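Local atomic coordinates of UPF0098 protein YbcL (Escherichia coli, PDB entry 1FUX), a protein that is of unknown function but belongs to the phosphatidylethanolamine-binding protein family, as a bacterial homologue of a Raf kinase inhibitor protein, and forms a homodimer. Residues S23-E28 with N99-A104; T88-P91 with V95-R98; G107-P112 with H118-K123. All coordinates share one frame; numbering follows the deposited sequence.

Interaction 1: S23-E28 with N99-A104; sequences SGFGCE and NDFGYA
The rings of F25 and F101 meet as an offset edge-to-face pair: F101 turns an edge toward the face of F25, the planes stand at 62° and the centroids are 5.5 Å apart. F25 CE2 comes closest, 3.8 Å from F101 CD2, and F25 CZ sits in the plane of the F101 ring at its rim. N99 CG also lies at the edge of F101, in its plane. A third ring, Y103, carries the N99 amide on one face, with ND2 3.4 Å above the plane over its centre.

F25 reaches out from the type I' turn of the 23-28 hairpin, F101 from a type I turn, N99 to G102, in the loop between strands 95-96 and 118-127; both set CG beside the backbone N (chi1 -61° each), which brings the rings together. N99 braces the second turn: Y103 N to N99 OD1 is 3.2 Å and nearly straight, its donor well above the carbonyl plane, while F101 N and G102 N add weak bonds. F22 joins the pair, stacking on F101 and meeting F25 edge-to-face, and W63 meets F101 edge-to-face.

Between hairpin and turn the attraction is thus ring against ring, at the protein surface; the polar bonds shape the turn that presents F101.

Interaction 2: T88-P91 with V95-R98; sequences TKLP and VQGR
L90 lays its branched end along the aliphatic part of Q96, and the two side chains run alongside each other, pointing opposite ways. The nearest approach is L90 CD2 to Q96 CG at 3.8 Å, and L90 CD1 lies 4.0 Å from that same CG, so the Q96 methylene faces both methyls of the leucine. Further out along the glutamine, L90 CG comes within 4.0 Å of Q96 NE2, which means the leucine covers part of the amide as well as the chain leading to it. V95 contributes its backbone: L90 CD1 rests 4.1 Å from V95 N, while the valine's CB points away from the leucine.

The chi1 of L90, -115°, is not a staggered value; with the side chain turned this way, CD1 meets V95 N and CD2 meets Q96 CG. Q96 sets CG beside its backbone N, anti to the carbonyl carbon, and then runs extended (chi2 -173°), which lays CG and CD alongside the leucine and carries the amide past it. That amide is buried, and its two ends are satisfied by different partners: OE1 pairs with W66 NE1, and NE2 with the R84 carbonyl. Further out, backbone bonds hold V95 and G97 to V69 and T67 of strand 63-72, and the loop is tied by the salt bridge from K89 NZ to D81.

After P91 the chain turns back through a short connection, so that L90 covers the strand that follows it. Strand 95-96 is an outermost strand of the five-stranded antiparallel sheet of this phosphatidylethanolamine-binding protein fold, and the arrangement is that of a loop folding back over a sheet edge.

Interaction 3: G107-P112 with H118-K123; sequences GGACPP and HHYQFK
H118 and Y120 both set CG beside their backbone N, anti to the carbonyl carbon (chi1 -72° and -64°), and as alternate residues of one chain segment they send their rings the same way, to meet P111 and A109. The A109 methyl sits over the Y120 face, CB 3.9 Å from the ring centroid in a CH-pi contact, and it is displaced toward the hydroxyl end, 3.4 Å from CZ. P111 does the same to the imidazole with better centring: its CB stands over the middle of the H118 ring, only 7° off the normal. P112 approaches that ring from an oblique side, CD to H118 CE1 3.7 Å. The P111 ring meanwhile crosses Y120 at about a right angle, bringing P111 CD to 3.5 Å from the phenol OH.

That OH is joined to the loop through a water lying in the plane of the Y120 ring, 2.7 Å from the oxygen; the water accepts the C110 N-H at 3.0 Å.

Here a loop lies over the start of strand 118-127, in the five-stranded sheet. A histidine and a tyrosine two apart, at the break in this strand, with the DPDAP segment beginning at D54 nearby, are recognisable features of the phosphatidylethanolamine-binding protein family, whose members have an anion-binding pocket at such a place; the same role here is probable but not established. The H118 imidazole is held at both nitrogens, ND1 to D54 OD2 and NE2 to D115 OD2. With an alanine here, D54 and D115 would probably be left without their imidazole mate, and P111 would lose the flat face beneath its CB. Y120 in turn meets the ring of H65 edge-to-face, and P112 packs on Y145 of the second subunit.

Overall arrangement
Interactions 1 and 3 are neighbours, with centres about 11 Å apart, and are covalently tied: C27 SG of the hairpin and C110 SG of the loop form a disulfide at 2.1 Å. F101 also reaches across, its CZ 3.5 Å from G108 O. H65 joins the two further, its ring meeting both F101 and Y120, around what is probably the family's anion-binding pocket. Interaction 2, about 16 Å from interaction 1 between centres, is nested within the loop that interaction 1 closes; A104 CB packs 3.7 Å from G97 O. Interactions 2 and 3 do not touch, their nearest atoms about 7 Å apart, yet strands 95-96 and 118-127 belong to the same sheet.

Interaction 1: S23-E28 with N99-A104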
ATOM      1  N   SER A  23       1.584  -6.294 -17.627  1.00 20.46           N
ATOM      2  CA  SER A  23       2.203  -5.822 -18.883  1.00 24.11           C
ATOM      3  C   SER A  23       2.834  -4.479 -18.514  1.00 25.42           C
ATOM      4  O   SER A  23       2.125  -3.508 -18.316  1.00 26.72           O
ATOM      5  CB  SER A  23       1.159  -5.712 -19.976  1.00 25.78           C
ATOM      6  OG  SER A  23       1.716  -5.078 -21.134  1.00 28.11           O
ATOM      7  N   GLY A  24       4.129  -4.420 -18.297  1.00 25.83           N
ATOM      8  CA  GLY A  24       4.824  -3.250 -17.787  1.00 27.10           C
ATOM      9  C   GLY A  24       5.881  -3.720 -16.770  1.00 28.04           C
ATOM     10  O   GLY A  24       5.936  -4.876 -16.378  1.00 24.50           O
ATOM     11  N   PHE A  25       6.804  -2.842 -16.406  1.00 31.83           N
ATOM     12  CA  PHE A  25       7.946  -3.142 -15.548  1.00 33.00           C
ATOM     13  C   PHE A  25       8.776  -4.294 -16.093  1.00 33.82           C
ATOM     14  O   PHE A  25       9.221  -5.200 -15.371  1.00 35.18           O
ATOM     15  CB  PHE A  25       7.390  -3.413 -14.153  1.00 35.66           C
ATOM     16  CG  PHE A  25       6.628  -2.357 -13.417  1.00 36.40           C
ATOM     17  CD1 PHE A  25       6.105  -1.210 -13.996  1.00 38.33           C
ATOM     18  CD2 PHE A  25       6.365  -2.538 -12.064  1.00 37.12           C
ATOM     19  CE1 PHE A  25       5.408  -0.270 -13.265  1.00 38.20           C
ATOM     20  CE2 PHE A  25       5.673  -1.605 -11.312  1.00 36.40           C
ATOM     21  CZ  PHE A  25       5.192  -0.464 -11.909  1.00 37.02           C
ATOM     22  N   GLY A  26       8.925  -4.438 -17.407  1.00 33.02           N
ATOM     23  CA  GLY A  26       9.658  -5.544 -17.994  1.00 32.89           C
ATOM     24  C   GLY A  26       8.940  -6.875 -18.033  1.00 33.12           C
ATOM     25  O   GLY A  26       9.552  -7.903 -18.320  1.00 35.74           O
ATOM     26  N   CYS A  27       7.663  -6.910 -17.710  1.00 31.74           N
ATOM     27  CA  CYS A  27       6.828  -8.105 -17.755  1.00 29.78           C
ATOM     28  C   CYS A  27       5.984  -7.962 -19.006  1.00 28.42           C
ATOM     29  O   CYS A  27       5.579  -6.842 -19.319  1.00 27.79           O
ATOM     30  CB  CYS A  27       5.986  -8.240 -16.490  1.00 29.97           C
ATOM     31  SG  CYS A  27       6.915  -8.892 -15.081  1.00 31.33           S
ATOM     32  N   GLU A  28       5.727  -9.023 -19.742  1.00 29.81           N
ATOM     33  CA  GLU A  28       5.018  -8.951 -21.013  1.00 30.77           C
ATOM     34  C   GLU A  28       3.829  -9.899 -21.087  1.00 28.18           C
ATOM     35  O   GLU A  28       3.646 -10.643 -22.052  1.00 27.33           O
ATOM     36  CB  GLU A  28       6.013  -9.300 -22.136  1.00 35.81           C
ATOM     37  CG  GLU A  28       6.970  -8.135 -22.366  1.00 38.96           C
ATOM     38  CD  GLU A  28       8.106  -8.425 -23.322  1.00 42.57           C
ATOM     39  OE1 GLU A  28       8.063  -9.418 -24.076  1.00 43.45           O
ATOM     40  OE2 GLU A  28       9.068  -7.609 -23.277  1.00 44.96           O
ATOM     41  N   ASN A  99      -4.862   0.142  -7.431  1.00 12.39           N
ATOM     42  CA  ASN A  99      -3.858  -0.872  -7.128  1.00 10.76           C
ATOM     43  C   ASN A  99      -2.484  -0.212  -6.895  1.00 10.47           C
ATOM     44  O   ASN A  99      -2.379   1.024  -7.057  1.00 11.79           O
ATOM     45  CB  ASN A  99      -3.873  -1.952  -8.212  1.00  9.50           C
ATOM     46  CG  ASN A  99      -3.333  -1.463  -9.527  1.00 11.93           C
ATOM     47  OD1 ASN A  99      -2.546  -0.516  -9.630  1.00 10.38           O
ATOM     48  ND2 ASN A  99      -3.778  -2.043 -10.664  1.00 10.23           N
ATOM     49  N   ASP A 100      -1.460  -0.971  -6.529  1.00 10.89           N
ATOM     50  CA  ASP A 100      -0.145  -0.397  -6.218  1.00 11.05           C
ATOM     51  C   ASP A 100       0.589   0.006  -7.452  1.00 11.45           C
ATOM     52  O   ASP A 100       1.518   0.832  -7.419  1.00 10.97           O
ATOM     53  CB  ASP A 100       0.670  -1.317  -5.293  1.00 12.02           C
ATOM     54  CG  ASP A 100       0.204  -1.200  -3.844  1.00 11.92           C
ATOM     55  OD1 ASP A 100      -0.408  -0.150  -3.506  1.00 11.64           O
ATOM     56  OD2 ASP A 100       0.439  -2.153  -3.067  1.00 11.99           O
ATOM     57  N   PHE A 101       0.152  -0.472  -8.643  1.00  9.65           N
ATOM     58  CA  PHE A 101       0.715   0.006  -9.883  1.00 12.79           C
ATOM     59  C   PHE A 101       0.242   1.419 -10.172  1.00 15.47           C
ATOM     60  O   PHE A 101       0.782   2.054 -11.109  1.00 21.04           O
ATOM     61  CB  PHE A 101       0.271  -0.852 -11.088  1.00 11.44           C
ATOM     62  CG  PHE A 101       0.711  -2.282 -10.948  1.00 10.87           C
ATOM     63  CD1 PHE A 101      -0.186  -3.266 -10.585  1.00 11.01           C
ATOM     64  CD2 PHE A 101       2.041  -2.617 -11.226  1.00 11.11           C
ATOM     65  CE1 PHE A 101       0.265  -4.592 -10.502  1.00 11.67           C
ATOM     66  CE2 PHE A 101       2.494  -3.930 -11.163  1.00 13.15           C
ATOM     67  CZ  PHE A 101       1.581  -4.916 -10.799  1.00 13.56           C
ATOM     68  N   GLY A 102      -0.836   1.884  -9.572  1.00 14.19           N
ATOM     69  CA  GLY A 102      -1.311   3.239  -9.745  1.00 14.95           C
ATOM     70  C   GLY A 102      -2.577   3.383 -10.571  1.00 14.41           C
ATOM     71  O   GLY A 102      -2.783   4.510 -11.016  1.00 13.44           O
ATOM     72  N   TYR A 103      -3.317   2.303 -10.809  1.00 12.98           N
ATOM     73  CA  TYR A 103      -4.574   2.434 -11.542  1.00 11.29           C
ATOM     74  C   TYR A 103      -5.686   1.602 -10.913  1.00 11.46           C
ATOM     75  O   TYR A 103      -5.429   0.651 -10.168  1.00 11.51           O
ATOM     76  CB  TYR A 103      -4.467   2.145 -13.038  1.00 11.80           C
ATOM     77  CG  TYR A 103      -4.007   0.755 -13.387  1.00  9.72           C
ATOM     78  CD1 TYR A 103      -5.008  -0.188 -13.623  1.00  9.38           C
ATOM     79  CD2 TYR A 103      -2.685   0.363 -13.515  1.00  7.90           C
ATOM     80  CE1 TYR A 103      -4.662  -1.479 -13.983  1.00  9.16           C
ATOM     81  CE2 TYR A 103      -2.318  -0.916 -13.897  1.00 10.25           C
ATOM     82  CZ  TYR A 103      -3.350  -1.830 -14.108  1.00 12.45           C
ATOM     83  OH  TYR A 103      -3.047  -3.143 -14.453  1.00 12.98           O
ATOM     84  N   ALA A 104      -6.926   1.971 -11.279  1.00 12.95           N
ATOM     85  CA  ALA A 104      -8.101   1.268 -10.780  1.00 13.08           C
ATOM     86  C   ALA A 104      -8.478   0.109 -11.724  1.00 14.58           C
ATOM     87  O   ALA A 104      -9.247   0.288 -12.653  1.00 15.81           O
ATOM     88  CB  ALA A 104      -9.237   2.292 -10.709  1.00 14.48           C
TER

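Interaction 2: T88-P91 with V95-R98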
ATOM      1  N   THR A  88     -15.239  -2.029 -18.756  1.00 14.69           N
ATOM      2  CA  THR A  88     -16.190  -2.580 -19.735  1.00 16.04           C
ATOM      3  C   THR A  88     -16.682  -3.955 -19.385  1.00 16.88           C
ATOM      4  O   THR A  88     -17.675  -4.417 -19.965  1.00 17.45           O
ATOM      5  CB  THR A  88     -15.669  -2.539 -21.184  1.00 13.50           C
ATOM      6  OG1 THR A  88     -14.388  -3.165 -21.359  1.00 14.07           O
ATOM      7  CG2 THR A  88     -15.556  -1.062 -21.623  1.00 15.21           C
ATOM      8  N   LYS A  89     -16.035  -4.666 -18.463  1.00 14.66           N
ATOM      9  CA  LYS A  89     -16.454  -5.984 -18.083  1.00 16.77           C
ATOM     10  C   LYS A  89     -16.787  -6.040 -16.589  1.00 16.52           C
ATOM     11  O   LYS A  89     -16.903  -7.164 -16.071  1.00 16.11           O
ATOM     12  CB  LYS A  89     -15.341  -7.000 -18.406  1.00 18.46           C
ATOM     13  CG  LYS A  89     -15.050  -7.068 -19.909  1.00 22.07           C
ATOM     14  CD  LYS A  89     -14.029  -8.100 -20.344  1.00 25.90           C
ATOM     15  CE  LYS A  89     -13.622  -8.043 -21.811  1.00 29.30           C
ATOM     16  NZ  LYS A  89     -12.383  -8.813 -22.179  1.00 28.06           N
ATOM     17  N   LEU A  90     -16.880  -4.911 -15.922  1.00 18.04           N
ATOM     18  CA  LEU A  90     -17.242  -4.962 -14.497  1.00 23.62           C
ATOM     19  C   LEU A  90     -18.757  -5.126 -14.318  1.00 24.07           C
ATOM     20  O   LEU A  90     -19.507  -4.419 -14.985  1.00 25.89           O
ATOM     21  CB  LEU A  90     -16.902  -3.652 -13.843  1.00 24.11           C
ATOM     22  CG  LEU A  90     -15.923  -3.264 -12.784  1.00 26.42           C
ATOM     23  CD1 LEU A  90     -16.381  -1.946 -12.145  1.00 25.50           C
ATOM     24  CD2 LEU A  90     -15.673  -4.297 -11.716  1.00 23.87           C
ATOM     25  N   PRO A  91     -19.181  -5.956 -13.374  1.00 25.26           N
ATOM     26  CA  PRO A  91     -20.605  -6.119 -13.097  1.00 25.26           C
ATOM     27  C   PRO A  91     -21.165  -4.790 -12.643  1.00 25.23           C
ATOM     28  O   PRO A  91     -20.496  -3.999 -11.949  1.00 23.41           O
ATOM     29  CB  PRO A  91     -20.669  -7.215 -12.044  1.00 26.86           C
ATOM     30  CG  PRO A  91     -19.325  -7.838 -11.979  1.00 26.27           C
ATOM     31  CD  PRO A  91     -18.340  -6.809 -12.511  1.00 24.17           C
ATOM     32  N   VAL A  95     -17.214  -1.300  -8.140  1.00 15.50           N
ATOM     33  CA  VAL A  95     -16.282  -0.203  -8.282  1.00 16.33           C
ATOM     34  C   VAL A  95     -14.879  -0.764  -7.984  1.00 15.13           C
ATOM     35  O   VAL A  95     -14.811  -1.655  -7.135  1.00 14.23           O
ATOM     36  CB  VAL A  95     -16.577   0.998  -7.370  1.00 19.93           C
ATOM     37  CG1 VAL A  95     -15.433   2.019  -7.465  1.00 21.71           C
ATOM     38  CG2 VAL A  95     -17.799   1.785  -7.871  1.00 23.16           C
ATOM     39  N   GLN A  96     -13.870  -0.292  -8.710  1.00 12.93           N
ATOM     40  CA  GLN A  96     -12.510  -0.796  -8.477  1.00 12.78           C
ATOM     41  C   GLN A  96     -11.696   0.304  -7.782  1.00 11.80           C
ATOM     42  O   GLN A  96     -11.840   1.486  -8.136  1.00 12.72           O
ATOM     43  CB  GLN A  96     -11.819  -1.139  -9.825  1.00 13.69           C
ATOM     44  CG  GLN A  96     -12.694  -2.106 -10.668  1.00 15.96           C
ATOM     45  CD  GLN A  96     -11.939  -2.598 -11.917  1.00 15.31           C
ATOM     46  OE1 GLN A  96     -11.223  -3.585 -11.837  1.00 15.10           O
ATOM     47  NE2 GLN A  96     -12.112  -1.975 -13.081  1.00 16.53           N
ATOM     48  N   GLY A  97     -10.915  -0.090  -6.776  1.00 11.47           N
ATOM     49  CA  GLY A  97     -10.089   0.830  -6.024  1.00 13.04           C
ATOM     50  C   GLY A  97      -8.721   0.910  -6.750  1.00 13.40           C
ATOM     51  O   GLY A  97      -8.502   0.192  -7.720  1.00 11.09           O
ATOM     52  N   ARG A  98      -7.832   1.761  -6.253  1.00 14.27           N
ATOM     53  CA  ARG A  98      -6.532   1.876  -6.924  1.00 14.52           C
ATOM     54  C   ARG A  98      -5.550   0.788  -6.528  1.00 14.29           C
ATOM     55  O   ARG A  98      -5.433   0.499  -5.336  1.00 13.00           O
ATOM     56  CB  ARG A  98      -6.023   3.254  -6.431  1.00 17.56           C
ATOM     57  CG  ARG A  98      -4.860   3.756  -7.294  1.00 19.91           C
ATOM     58  CD  ARG A  98      -4.383   5.021  -6.598  1.00 22.88           C
ATOM     59  NE  ARG A  98      -3.473   5.770  -7.420  1.00 25.90           N
ATOM     60  CZ  ARG A  98      -2.171   5.889  -7.373  1.00 25.79           C
ATOM     61  NH1 ARG A  98      -1.783   6.723  -8.350  1.00 26.43           N
ATOM     62  NH2 ARG A  98      -1.315   5.342  -6.523  1.00 27.68           N
TER

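Interaction 3: G107-P112 with H118-K123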
ATOM      1  N   GLY A 107      -4.049  -5.606 -11.952  1.00 10.32           N
ATOM      2  CA  GLY A 107      -2.677  -5.578 -12.485  1.00 10.77           C
ATOM      3  C   GLY A 107      -2.055  -6.930 -12.111  1.00 10.85           C
ATOM      4  O   GLY A 107      -2.163  -7.367 -10.956  1.00 11.71           O
ATOM      5  N   GLY A 108      -1.501  -7.653 -13.098  1.00 11.62           N
ATOM      6  CA  GLY A 108      -1.032  -9.013 -12.842  1.00 12.29           C
ATOM      7  C   GLY A 108       0.294  -9.150 -12.128  1.00 15.16           C
ATOM      8  O   GLY A 108       0.802  -8.204 -11.550  1.00 14.13           O
ATOM      9  N   ALA A 109       0.802 -10.375 -12.076  1.00 13.81           N
ATOM     10  CA  ALA A 109       2.025 -10.633 -11.337  1.00 14.55           C
ATOM     11  C   ALA A 109       3.225 -10.030 -12.064  1.00 16.29           C
ATOM     12  O   ALA A 109       3.267 -10.106 -13.280  1.00 15.91           O
ATOM     13  CB  ALA A 109       2.189 -12.151 -11.190  1.00 14.78           C
ATOM     14  N   CYS A 110       4.235  -9.662 -11.303  1.00 17.95           N
ATOM     15  CA  CYS A 110       5.481  -9.225 -11.946  1.00 20.38           C
ATOM     16  C   CYS A 110       6.582  -9.222 -10.899  1.00 20.38           C
ATOM     17  O   CYS A 110       7.025  -8.177 -10.461  1.00 18.41           O
ATOM     18  CB  CYS A 110       5.268  -7.885 -12.660  1.00 26.49           C
ATOM     19  SG  CYS A 110       6.730  -7.423 -13.643  1.00 31.33           S
ATOM     20  N   PRO A 111       6.978 -10.412 -10.434  1.00 19.75           N
ATOM     21  CA  PRO A 111       8.018 -10.569  -9.434  1.00 18.79           C
ATOM     22  C   PRO A 111       9.405 -10.316  -9.980  1.00 21.68           C
ATOM     23  O   PRO A 111       9.635 -10.439 -11.183  1.00 20.25           O
ATOM     24  CB  PRO A 111       7.861 -12.045  -9.024  1.00 19.99           C
ATOM     25  CG  PRO A 111       7.421 -12.717 -10.278  1.00 20.31           C
ATOM     26  CD  PRO A 111       6.493 -11.716 -10.950  1.00 17.89           C
ATOM     27  N   PRO A 112      10.353  -9.991  -9.090  1.00 22.84           N
ATOM     28  CA  PRO A 112      11.729  -9.803  -9.498  1.00 25.18           C
ATOM     29  C   PRO A 112      12.297 -11.066 -10.128  1.00 26.16           C
ATOM     30  O   PRO A 112      12.005 -12.193  -9.693  1.00 25.77           O
ATOM     31  CB  PRO A 112      12.482  -9.454  -8.229  1.00 24.01           C
ATOM     32  CG  PRO A 112      11.466  -9.158  -7.179  1.00 23.53           C
ATOM     33  CD  PRO A 112      10.186  -9.838  -7.630  1.00 22.44           C
ATOM     34  N   HIS A 118       6.290 -16.061  -5.700  1.00 19.45           N
ATOM     35  CA  HIS A 118       5.458 -15.238  -4.858  1.00 16.88           C
ATOM     36  C   HIS A 118       4.083 -15.898  -4.851  1.00 17.57           C
ATOM     37  O   HIS A 118       3.691 -16.599  -5.783  1.00 17.26           O
ATOM     38  CB  HIS A 118       5.323 -13.808  -5.420  1.00 16.94           C
ATOM     39  CG  HIS A 118       6.566 -12.998  -5.285  1.00 14.36           C
ATOM     40  ND1 HIS A 118       6.539 -11.627  -5.357  1.00 15.62           N
ATOM     41  CD2 HIS A 118       7.875 -13.358  -5.080  1.00 16.82           C
ATOM     42  CE1 HIS A 118       7.780 -11.155  -5.203  1.00 16.52           C
ATOM     43  NE2 HIS A 118       8.582 -12.183  -5.031  1.00 16.54           N
ATOM     44  N   HIS A 119       3.390 -15.697  -3.757  1.00 17.14           N
ATOM     45  CA  HIS A 119       2.069 -16.270  -3.532  1.00 17.94           C
ATOM     46  C   HIS A 119       1.036 -15.187  -3.729  1.00 18.80           C
ATOM     47  O   HIS A 119       1.022 -14.229  -2.936  1.00 20.60           O
ATOM     48  CB  HIS A 119       2.121 -16.716  -2.047  1.00 21.47           C
ATOM     49  CG  HIS A 119       3.060 -17.887  -1.975  1.00 26.74           C
ATOM     50  ND1 HIS A 119       4.431 -17.676  -1.817  1.00 29.41           N
ATOM     51  CD2 HIS A 119       2.857 -19.214  -2.100  1.00 27.60           C
ATOM     52  CE1 HIS A 119       5.043 -18.853  -1.817  1.00 30.15           C
ATOM     53  NE2 HIS A 119       4.109 -19.783  -1.985  1.00 30.90           N
ATOM     54  N   TYR A 120       0.216 -15.235  -4.755  1.00 14.53           N
ATOM     55  CA  TYR A 120      -0.746 -14.179  -5.023  1.00 14.06           C
ATOM     56  C   TYR A 120      -2.080 -14.579  -4.404  1.00 16.02           C
ATOM     57  O   TYR A 120      -2.615 -15.610  -4.870  1.00 17.13           O
ATOM     58  CB  TYR A 120      -0.904 -13.971  -6.559  1.00 13.08           C
ATOM     59  CG  TYR A 120       0.444 -13.501  -7.052  1.00 13.62           C
ATOM     60  CD1 TYR A 120       1.430 -14.405  -7.409  1.00 12.78           C
ATOM     61  CD2 TYR A 120       0.705 -12.123  -7.139  1.00 13.56           C
ATOM     62  CE1 TYR A 120       2.680 -13.973  -7.840  1.00 14.46           C
ATOM     63  CE2 TYR A 120       1.980 -11.680  -7.537  1.00 12.97           C
ATOM     64  CZ  TYR A 120       2.926 -12.610  -7.902  1.00 14.95           C
ATOM     65  OH  TYR A 120       4.197 -12.229  -8.293  1.00 15.53           O
ATOM     66  N   GLN A 121      -2.502 -13.888  -3.368  1.00 13.44           N
ATOM     67  CA  GLN A 121      -3.754 -14.261  -2.694  1.00 15.45           C
ATOM     68  C   GLN A 121      -4.927 -13.604  -3.384  1.00 14.67           C
ATOM     69  O   GLN A 121      -5.139 -12.382  -3.341  1.00 12.44           O
ATOM     70  CB  GLN A 121      -3.734 -13.877  -1.208  1.00 19.45           C
ATOM     71  CG  GLN A 121      -2.487 -14.213  -0.436  1.00 25.86           C
ATOM     72  CD  GLN A 121      -2.114 -13.601   0.879  1.00 29.34           C
ATOM     73  OE1 GLN A 121      -1.464 -14.248   1.741  1.00 34.21           O
ATOM     74  NE2 GLN A 121      -2.398 -12.366   1.249  1.00 30.07           N
ATOM     75  N   PHE A 122      -5.751 -14.441  -4.040  1.00 13.66           N
ATOM     76  CA  PHE A 122      -6.973 -14.001  -4.709  1.00 12.27           C
ATOM     77  C   PHE A 122      -8.065 -14.325  -3.687  1.00 15.37           C
ATOM     78  O   PHE A 122      -8.349 -15.505  -3.435  1.00 16.48           O
ATOM     79  CB  PHE A 122      -7.271 -14.752  -6.015  1.00 14.23           C
ATOM     80  CG  PHE A 122      -6.415 -14.325  -7.180  1.00 12.87           C
ATOM     81  CD1 PHE A 122      -5.051 -14.628  -7.230  1.00 14.70           C
ATOM     82  CD2 PHE A 122      -7.018 -13.626  -8.203  1.00 14.84           C
ATOM     83  CE1 PHE A 122      -4.307 -14.192  -8.330  1.00 14.64           C
ATOM     84  CE2 PHE A 122      -6.281 -13.188  -9.299  1.00 12.46           C
ATOM     85  CZ  PHE A 122      -4.930 -13.509  -9.342  1.00 13.28           C
ATOM     86  N   LYS A 123      -8.684 -13.289  -3.151  1.00 15.37           N
ATOM     87  CA  LYS A 123      -9.624 -13.479  -2.061  1.00 17.08           C
ATOM     88  C   LYS A 123     -10.972 -12.839  -2.294  1.00 16.19           C
ATOM     89  O   LYS A 123     -11.121 -11.697  -2.723  1.00 15.56           O
ATOM     90  CB  LYS A 123      -8.929 -12.812  -0.839  1.00 15.74           C
ATOM     91  CG  LYS A 123      -9.721 -12.806   0.485  1.00 20.38           C
ATOM     92  CD  LYS A 123      -8.611 -12.604   1.541  1.00 22.29           C
ATOM     93  CE  LYS A 123      -9.124 -12.274   2.922  1.00 27.37           C
ATOM     94  NZ  LYS A 123      -7.964 -11.847   3.793  1.00 27.08           N
TER
HETATM   95  O   HOH W   1       4.676  -9.578  -8.323  1.00 18.97           O